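Local structure of alpha-amylase (Eubacterium rectale DSM 17629, 6AZ5) at residues D13-T16 against D17-M20; S83-A86 against D87-F90; Y42-A45 against E46-V49. The protein probably binds starch-derived alpha-glucans, being a family 41 carbohydrate-binding module of a surface-anchored alpha-amylase. All blocks are in the same frame, centred on the assembly; numbering follows the deposited sequence.

Contact 1: residues D13-T16 against D17-M20; sequences DLST and DTDM
Ser-15 and Asp-19 grip each other four residues apart, each with its backbone and one of them also with its side chain. The amide N of Ser-15 donates to OD2 of Asp-19 at 2.8 Å, reaching that oxygen on its anti side and only 17° out of the carboxylate plane. In return, Asp-19 N donates to Ser-15 O at 3.0 Å, closing an alpha-turn. Asp-19 carries its CG beside its own backbone N (chi1 -58°), which directs the carboxylate back toward the incoming chain at Ser-15. Aspartate suits this place because its short arm ends in an acceptor just where the chain offers an amide.

The hydroxyl of Ser-15 makes a second set of bonds. Ser-15 OG accepts from Asp-17 N at 3.1 Å and, more weakly, from Thr-18 N at 3.4 Å. One small polar atom thus serves two amides at the head of the turn, a task for which serine is short enough.

Van der Waals contacts complete the loop. CG2 of Thr-18 presses on CB of Ser-15 at 3.4 Å, a close approach for two carbons. Met-20, bent at both chi2 and chi3, curls its CE back to within 3.3 Å of Thr-16 O and 3.9 Å of Thr-16 CB. The flexible thioether can follow the turn in this way, and both residues also lie on Thr-41 and Phe-52 of the neighbouring strands, while Leu-14 packs on Phe-52, Val-23 and Tyr-73.

Together, the OG bond to Asp-17 N and the carbonyl bond from Asp-19 N define an ST motif. It is an arrangement familiar from helix N-termini, used here without a helix to fold the surface loop between strands 3-10 and 24-29.

Contact 2: residues S83-A86 against D87-F90; sequences SDTA and DRSF
Arg-88 reaches back to Asp-84 in a salt bridge that spans the bend before strand 88-91; arginine has the length and the several N-H groups for this. Arg-88 NE donates to Asp-84 OD2 at 2.7 Å in a nearly straight bond (162°). It meets that oxygen nearly along the C-O direction, and OD2 in turn sits close to the plane of the guanidinium. Arg-88 NH2 adds a weak bond to Asp-84 OD2 at 3.3 Å. The carboxylate and guanidinium planes are turned 52° apart, so this is no flat two-pronged pairing: a single oxygen takes both donors. Beside it, Thr-85 OG1 lies 2.8 Å from Arg-88 NH2 near the edge of the guanidinium, although the angle there is poor for a hydrogen bond. Ala-86 lies over one face, its CB 3.5 Å from Arg-88 NH1 and its carbonyl O on the same side; a small methyl lets the flat group settle close.

The bridge stands at the entry to an edge of the beta-sandwich expected for this family, where strand 88-91 runs antiparallel to strand 66-72 and Arg-88 is backbone-bonded to Leu-69.

A bend at chi2 (-51°) brings the arginine chain round toward the loop. Tyr-102 and Pro-108 pack against it, and Tyr-102 OH is also hydrogen-bonded to OD2 of the buried Asp-84. Thr-85 N gives a weak bond to Asp-84 OD1 at 2.8 Å. Asp-87 instead turns its carboxylate to Lys-70 in a separate salt bridge.

Contact 3: residues Y42-A45 against E46-V49; sequences YYDA and ENKV
Asp-44 and Val-49 face each other as an antiparallel hydrogen-bonded pair closing a beta-hairpin, with Lys-48 the extra residue of a G1 bulge. Asp-44 N donates to Val-49 O at 2.8 Å, and Val-49 N returns a bond to Asp-44 O at 3.2 Å. Both side chains lie on the same face of the sheet, where CB of Asp-44 meets CG2 of Val-49 at 3.9 Å.

On that face the Asp-44 carboxylate, swung anti to its amide nitrogen (chi1 -176°), reaches over the turn. Asp-44 OD1 takes Asn-47 N at 3.1 Å from well above the carboxylate plane, and Glu-46 N more weakly, the bond of an Asx turn. The Asn-47 amide crosses it obliquely, the two planes 72° apart, bringing ND2 beside OD2; their modelled separation is so short that its exact value is doubtful. Aspartate thus satisfies several turn donors at once, while Trp-51 NE1 also binds OD2. Lys-112 forms salt bridges with Asp-44 and Glu-46 and probably offsets their paired negative charge. Asparagine suits its place by both donating to Pro-113 O and accepting from Ile-115 N of the C-terminal segment.

Tyr-43 and Lys-48 run side by side, pointing the same way. Lys-48 has the positive phi (37°) that the bulge requires, and the tyrosine stretches along it, with Tyr-43 OH 3.5 Å from Lys-48 CB and Tyr-43 CD1 3.6 Å from Val-49 O.

In the fold
All three contacts are local: a tight loop turn (contact 1), a hairpin turn (contact 3) and a bend leading into a strand (contact 2), in that order along the chain. Contacts 1 and 3 are neighbours, their centres about 15 Å apart and nearest atoms about 7 Å: contact 3 is the hairpin joining strands 35-44 and 49-58, and Thr-16 and Met-20 of contact 1 rest on those strands. Contact 2 lies farther off, its centre about 19 Å from that of contact 1 and 23 Å from that of contact 3. Tyr-73 touches both Leu-14 of contact 1 and Asp-84 of contact 2. None of the three can be identified as the starch-binding site from this geometry.

Contact 1: residues D13-T16 against D17-M20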
ATOM      1  N   ASP A  13      -8.994   2.977 -11.519  1.00 29.29           N
ATOM      2  CA  ASP A  13      -9.804   1.882 -12.047  1.00 39.61           C
ATOM      3  C   ASP A  13     -10.416   1.009 -10.947  1.00 39.81           C
ATOM      4  O   ASP A  13     -11.057  -0.001 -11.239  1.00 37.20           O
ATOM      5  CB  ASP A  13      -8.967   1.015 -12.991  1.00 37.93           C
ATOM      6  CG  ASP A  13      -8.544   1.760 -14.245  1.00 45.56           C
ATOM      7  OD1 ASP A  13      -9.284   2.675 -14.673  1.00 45.70           O
ATOM      8  OD2 ASP A  13      -7.471   1.436 -14.799  1.00 51.49           O
ATOM      9  N   LEU A  14     -10.213   1.395  -9.691  1.00 34.89           N
ATOM     10  CA  LEU A  14     -10.806   0.679  -8.568  1.00 33.12           C
ATOM     11  C   LEU A  14     -11.662   1.621  -7.746  1.00 33.35           C
ATOM     12  O   LEU A  14     -11.537   2.839  -7.857  1.00 41.64           O
ATOM     13  CB  LEU A  14      -9.734   0.039  -7.687  1.00 28.58           C
ATOM     14  CG  LEU A  14      -8.863  -1.034  -8.344  1.00 27.28           C
ATOM     15  CD1 LEU A  14      -7.839  -1.564  -7.352  1.00 25.82           C
ATOM     16  CD2 LEU A  14      -9.704  -2.172  -8.910  1.00 25.10           C
ATOM     17  N   SER A  15     -12.540   1.053  -6.926  1.00 35.05           N
ATOM     18  CA  SER A  15     -13.433   1.848  -6.096  1.00 36.17           C
ATOM     19  C   SER A  15     -13.373   1.411  -4.638  1.00 36.07           C
ATOM     20  O   SER A  15     -13.430   0.220  -4.335  1.00 31.77           O
ATOM     21  CB  SER A  15     -14.864   1.755  -6.620  1.00 35.32           C
ATOM     22  OG  SER A  15     -15.801   2.089  -5.614  1.00 40.95           O
ATOM     23  N   THR A  16     -13.253   2.381  -3.737  1.00 35.78           N
ATOM     24  CA  THR A  16     -13.139   2.083  -2.315  1.00 33.91           C
ATOM     25  C   THR A  16     -14.505   1.778  -1.716  1.00 38.64           C
ATOM     26  O   THR A  16     -14.615   1.427  -0.542  1.00 41.89           O
ATOM     27  CB  THR A  16     -12.480   3.241  -1.540  1.00 32.17           C
ATOM     28  OG1 THR A  16     -13.313   4.403  -1.601  1.00 38.97           O
ATOM     29  CG2 THR A  16     -11.121   3.573  -2.132  1.00 29.36           C
ATOM     30  N   ASP A  17     -15.551   1.909  -2.525  1.00 37.03           N
ATOM     31  CA  ASP A  17     -16.878   1.489  -2.097  1.00 44.90           C
ATOM     32  C   ASP A  17     -17.091  -0.001  -2.364  1.00 43.35           C
ATOM     33  O   ASP A  17     -17.448  -0.750  -1.456  1.00 46.93           O
ATOM     34  CB  ASP A  17     -17.966   2.306  -2.795  1.00 52.42           C
ATOM     35  CG  ASP A  17     -19.255   2.377  -1.984  1.00 62.01           C
ATOM     36  OD1 ASP A  17     -19.402   1.594  -1.020  1.00 63.61           O
ATOM     37  OD2 ASP A  17     -20.127   3.209  -2.316  1.00 65.43           O
ATOM     38  N   THR A  18     -16.862  -0.432  -3.602  1.00 40.77           N
ATOM     39  CA  THR A  18     -17.180  -1.804  -3.989  1.00 40.44           C
ATOM     40  C   THR A  18     -16.036  -2.800  -3.789  1.00 36.30           C
ATOM     41  O   THR A  18     -16.270  -3.945  -3.407  1.00 38.15           O
ATOM     42  CB  THR A  18     -17.635  -1.881  -5.465  1.00 40.91           C
ATOM     43  OG1 THR A  18     -17.672  -3.252  -5.884  1.00 49.25           O
ATOM     44  CG2 THR A  18     -16.683  -1.131  -6.365  1.00 39.33           C
ATOM     45  N   ASP A  19     -14.802  -2.376  -4.038  1.00 30.27           N
ATOM     46  CA  ASP A  19     -13.690  -3.318  -4.043  1.00 28.83           C
ATOM     47  C   ASP A  19     -13.032  -3.511  -2.675  1.00 26.11           C
ATOM     48  O   ASP A  19     -11.994  -4.164  -2.575  1.00 25.38           O
ATOM     49  CB  ASP A  19     -12.633  -2.875  -5.058  1.00 33.78           C
ATOM     50  CG  ASP A  19     -13.192  -2.744  -6.465  1.00 43.77           C
ATOM     51  OD1 ASP A  19     -13.432  -3.791  -7.108  1.00 45.75           O
ATOM     52  OD2 ASP A  19     -13.386  -1.595  -6.927  1.00 40.81           O
ATOM     53  N   MET A  20     -13.629  -2.948  -1.628  1.00 30.98           N
ATOM     54  CA  MET A  20     -13.051  -3.034  -0.289  1.00 27.88           C
ATOM     55  C   MET A  20     -13.106  -4.464   0.223  1.00 29.67           C
ATOM     56  O   MET A  20     -14.183  -5.046   0.332  1.00 33.42           O
ATOM     57  CB  MET A  20     -13.777  -2.105   0.682  1.00 29.74           C
ATOM     58  CG  MET A  20     -13.105  -1.979   2.043  1.00 31.03           C
ATOM     59  SD  MET A  20     -11.499  -1.164   1.932  1.00 32.58           S
ATOM     60  CE  MET A  20     -11.958   0.353   1.101  1.00 26.02           C
TER

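Contact 2: residues S83-A86 against D87-F90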
ATOM      1  N   SER A  83      -3.013  -7.629 -11.032  1.00 31.33           N
ATOM      2  CA  SER A  83      -2.111  -6.953 -10.111  1.00 29.06           C
ATOM      3  C   SER A  83      -1.576  -5.669 -10.733  1.00 39.87           C
ATOM      4  O   SER A  83      -1.966  -5.303 -11.840  1.00 41.97           O
ATOM      5  CB  SER A  83      -0.966  -7.886  -9.701  1.00 31.27           C
ATOM      6  OG  SER A  83      -0.182  -8.267 -10.814  1.00 34.29           O
ATOM      7  N   ASP A  84      -0.688  -4.983 -10.021  1.00 37.73           N
ATOM      8  CA  ASP A  84      -0.085  -3.751 -10.530  1.00 37.17           C
ATOM      9  C   ASP A  84       0.822  -4.052 -11.728  1.00 45.29           C
ATOM     10  O   ASP A  84       1.163  -5.219 -11.981  1.00 40.75           O
ATOM     11  CB  ASP A  84       0.703  -3.044  -9.424  1.00 33.67           C
ATOM     12  CG  ASP A  84       1.194  -1.663  -9.834  1.00 42.82           C
ATOM     13  OD1 ASP A  84       0.496  -0.984 -10.617  1.00 45.93           O
ATOM     14  OD2 ASP A  84       2.292  -1.268  -9.388  1.00 38.94           O
ATOM     15  N   THR A  85       1.219  -3.011 -12.462  1.00 41.95           N
ATOM     16  CA  THR A  85       1.974  -3.210 -13.704  1.00 44.93           C
ATOM     17  C   THR A  85       3.446  -3.636 -13.549  1.00 38.21           C
ATOM     18  O   THR A  85       4.084  -3.956 -14.551  1.00 33.73           O
ATOM     19  CB  THR A  85       1.933  -1.933 -14.600  1.00 40.01           C
ATOM     20  OG1 THR A  85       2.474  -0.816 -13.884  1.00 43.21           O
ATOM     21  CG2 THR A  85       0.511  -1.631 -15.018  1.00 43.17           C
ATOM     22  N   ALA A  86       3.971  -3.668 -12.321  1.00 40.64           N
ATOM     23  CA  ALA A  86       5.354  -4.129 -12.077  1.00 39.21           C
ATOM     24  C   ALA A  86       5.710  -4.289 -10.592  1.00 34.93           C
ATOM     25  O   ALA A  86       4.958  -3.858  -9.720  1.00 39.96           O
ATOM     26  CB  ALA A  86       6.362  -3.178 -12.725  1.00 30.67           C
ATOM     27  N   ASP A  87       6.858  -4.919 -10.323  1.00 25.41           N
ATOM     28  CA  ASP A  87       7.451  -4.970  -8.983  1.00 30.07           C
ATOM     29  C   ASP A  87       7.704  -3.569  -8.441  1.00 36.45           C
ATOM     30  O   ASP A  87       8.344  -2.750  -9.103  1.00 32.47           O
ATOM     31  CB  ASP A  87       8.788  -5.725  -8.995  1.00 27.58           C
ATOM     32  CG  ASP A  87       8.632  -7.226  -8.834  1.00 41.31           C
ATOM     33  OD1 ASP A  87       7.567  -7.760  -9.207  1.00 36.93           O
ATOM     34  OD2 ASP A  87       9.590  -7.871  -8.336  1.00 31.71           O
ATOM     35  N   ARG A  88       7.241  -3.302  -7.226  1.00 27.84           N
ATOM     36  CA  ARG A  88       7.517  -2.017  -6.597  1.00 19.27           C
ATOM     37  C   ARG A  88       8.371  -2.197  -5.351  1.00 20.50           C
ATOM     38  O   ARG A  88       8.649  -3.322  -4.935  1.00 23.99           O
ATOM     39  CB  ARG A  88       6.218  -1.293  -6.238  1.00 21.48           C
ATOM     40  CG  ARG A  88       5.223  -1.192  -7.370  1.00 25.62           C
ATOM     41  CD  ARG A  88       5.853  -0.634  -8.640  1.00 32.26           C
ATOM     42  NE  ARG A  88       4.854  -0.480  -9.697  1.00 34.11           N
ATOM     43  CZ  ARG A  88       5.130  -0.160 -10.958  1.00 38.80           C
ATOM     44  NH1 ARG A  88       6.385   0.047 -11.340  1.00 30.30           N
ATOM     45  NH2 ARG A  88       4.145  -0.045 -11.839  1.00 32.94           N
ATOM     46  N   SER A  89       8.795  -1.085  -4.760  1.00 20.99           N
ATOM     47  CA  SER A  89       9.565  -1.140  -3.525  1.00 19.64           C
ATOM     48  C   SER A  89       9.636   0.210  -2.828  1.00 19.44           C
ATOM     49  O   SER A  89       9.435   1.258  -3.446  1.00 16.74           O
ATOM     50  CB  SER A  89      10.986  -1.648  -3.790  1.00 20.22           C
ATOM     51  OG  SER A  89      11.730  -0.705  -4.536  1.00 24.39           O
ATOM     52  N   PHE A  90       9.925   0.165  -1.533  1.00 17.46           N
ATOM     53  CA  PHE A  90      10.208   1.361  -0.751  1.00 19.17           C
ATOM     54  C   PHE A  90      11.039   0.969   0.451  1.00 21.59           C
ATOM     55  O   PHE A  90      11.250  -0.214   0.715  1.00 18.72           O
ATOM     56  CB  PHE A  90       8.926   2.075  -0.306  1.00 18.07           C
ATOM     57  CG  PHE A  90       8.093   1.299   0.683  1.00 15.86           C
ATOM     58  CD1 PHE A  90       7.146   0.384   0.246  1.00 15.86           C
ATOM     59  CD2 PHE A  90       8.226   1.513   2.047  1.00 21.92           C
ATOM     60  CE1 PHE A  90       6.363  -0.325   1.153  1.00 17.35           C
ATOM     61  CE2 PHE A  90       7.447   0.807   2.965  1.00 17.78           C
ATOM     62  CZ  PHE A  90       6.513  -0.116   2.513  1.00 17.41           C
TER

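Contact 3: residues Y42-A45 against E46-V49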
ATOM      1  N   TYR A  42      -8.882   6.773   3.069  1.00 19.19           N
ATOM      2  CA  TYR A  42      -8.450   8.117   3.425  1.00 26.39           C
ATOM      3  C   TYR A  42      -8.894   9.097   2.354  1.00 20.72           C
ATOM      4  O   TYR A  42      -8.518   8.957   1.190  1.00 23.15           O
ATOM      5  CB  TYR A  42      -6.934   8.172   3.598  1.00 18.48           C
ATOM      6  CG  TYR A  42      -6.353   9.569   3.583  1.00 19.49           C
ATOM      7  CD1 TYR A  42      -6.622  10.464   4.609  1.00 19.18           C
ATOM      8  CD2 TYR A  42      -5.517   9.983   2.556  1.00 23.63           C
ATOM      9  CE1 TYR A  42      -6.083  11.736   4.608  1.00 23.06           C
ATOM     10  CE2 TYR A  42      -4.972  11.256   2.547  1.00 25.03           C
ATOM     11  CZ  TYR A  42      -5.256  12.126   3.574  1.00 25.73           C
ATOM     12  OH  TYR A  42      -4.718  13.393   3.569  1.00 30.35           O
ATOM     13  N   TYR A  43      -9.695  10.088   2.731  1.00 18.96           N
ATOM     14  CA  TYR A  43     -10.104  11.084   1.752  1.00 20.71           C
ATOM     15  C   TYR A  43      -9.052  12.171   1.600  1.00 26.01           C
ATOM     16  O   TYR A  43      -8.743  12.898   2.544  1.00 25.78           O
ATOM     17  CB  TYR A  43     -11.437  11.720   2.109  1.00 22.41           C
ATOM     18  CG  TYR A  43     -11.886  12.684   1.039  1.00 25.85           C
ATOM     19  CD1 TYR A  43     -12.204  12.229  -0.233  1.00 25.59           C
ATOM     20  CD2 TYR A  43     -11.961  14.051   1.287  1.00 27.51           C
ATOM     21  CE1 TYR A  43     -12.598  13.103  -1.224  1.00 30.28           C
ATOM     22  CE2 TYR A  43     -12.362  14.934   0.300  1.00 24.36           C
ATOM     23  CZ  TYR A  43     -12.677  14.452  -0.954  1.00 29.48           C
ATOM     24  OH  TYR A  43     -13.071  15.315  -1.952  1.00 36.16           O
ATOM     25  N   ASP A  44      -8.515  12.266   0.390  1.00 28.16           N
ATOM     26  CA  ASP A  44      -7.505  13.248   0.036  1.00 23.93           C
ATOM     27  C   ASP A  44      -8.178  14.534  -0.430  1.00 25.51           C
ATOM     28  O   ASP A  44      -8.464  14.693  -1.611  1.00 26.06           O
ATOM     29  CB  ASP A  44      -6.605  12.673  -1.059  1.00 27.97           C
ATOM     30  CG  ASP A  44      -5.463  13.588  -1.441  1.00 27.95           C
ATOM     31  OD1 ASP A  44      -5.477  14.783  -1.079  1.00 31.49           O
ATOM     32  OD2 ASP A  44      -4.542  13.095  -2.128  1.00 30.39           O
ATOM     33  N   ALA A  45      -8.408  15.456   0.496  1.00 27.41           N
ATOM     34  CA  ALA A  45      -9.113  16.692   0.177  1.00 28.71           C
ATOM     35  C   ALA A  45      -8.332  17.587  -0.790  1.00 33.39           C
ATOM     36  O   ALA A  45      -8.923  18.436  -1.459  1.00 31.72           O
ATOM     37  CB  ALA A  45      -9.431  17.450   1.452  1.00 32.71           C
ATOM     38  N   GLU A  46      -7.015  17.400  -0.862  1.00 34.53           N
ATOM     39  CA  GLU A  46      -6.182  18.181  -1.783  1.00 38.64           C
ATOM     40  C   GLU A  46      -6.393  17.759  -3.240  1.00 35.41           C
ATOM     41  O   GLU A  46      -6.665  18.594  -4.106  1.00 34.90           O
ATOM     42  CB  GLU A  46      -4.701  18.053  -1.414  1.00 37.27           C
ATOM     43  CG  GLU A  46      -4.325  18.705  -0.087  1.00 52.64           C
ATOM     44  CD  GLU A  46      -2.839  18.582   0.234  1.00 60.28           C
ATOM     45  OE1 GLU A  46      -2.012  19.052  -0.577  1.00 57.86           O
ATOM     46  OE2 GLU A  46      -2.498  18.019   1.300  1.00 55.52           O
ATOM     47  N   ASN A  47      -6.273  16.462  -3.506  1.00 30.50           N
ATOM     48  CA  ASN A  47      -6.477  15.932  -4.852  1.00 28.94           C
ATOM     49  C   ASN A  47      -7.937  15.619  -5.155  1.00 30.96           C
ATOM     50  O   ASN A  47      -8.261  15.214  -6.270  1.00 34.26           O
ATOM     51  CB  ASN A  47      -5.642  14.665  -5.050  1.00 27.31           C
ATOM     52  CG  ASN A  47      -4.157  14.924  -4.930  1.00 27.53           C
ATOM     53  OD1 ASN A  47      -3.603  15.764  -5.638  1.00 28.33           O
ATOM     54  ND2 ASN A  47      -3.504  14.215  -4.020  1.00 24.94           N
ATOM     55  N   LYS A  48      -8.799  15.839  -4.160  1.00 32.71           N
ATOM     56  CA  LYS A  48     -10.180  15.330  -4.104  1.00 30.68           C
ATOM     57  C   LYS A  48     -10.319  13.920  -4.693  1.00 31.57           C
ATOM     58  O   LYS A  48     -11.116  13.674  -5.598  1.00 30.00           O
ATOM     59  CB  LYS A  48     -11.166  16.313  -4.763  1.00 36.15           C
ATOM     60  CG  LYS A  48     -10.987  16.625  -6.245  1.00 40.66           C
ATOM     61  CD  LYS A  48     -11.798  17.866  -6.619  1.00 51.21           C
ATOM     62  CE  LYS A  48     -12.328  17.796  -8.049  1.00 49.61           C
ATOM     63  NZ  LYS A  48     -13.737  18.278  -8.151  1.00 44.20           N
ATOM     64  N   VAL A  49      -9.531  12.998  -4.144  1.00 29.67           N
ATOM     65  CA  VAL A  49      -9.647  11.570  -4.434  1.00 27.14           C
ATOM     66  C   VAL A  49      -9.650  10.757  -3.135  1.00 28.04           C
ATOM     67  O   VAL A  49      -9.286  11.263  -2.070  1.00 24.19           O
ATOM     68  CB  VAL A  49      -8.503  11.075  -5.331  1.00 32.07           C
ATOM     69  CG1 VAL A  49      -8.524  11.803  -6.667  1.00 36.69           C
ATOM     70  CG2 VAL A  49      -7.158  11.260  -4.627  1.00 29.03           C
TER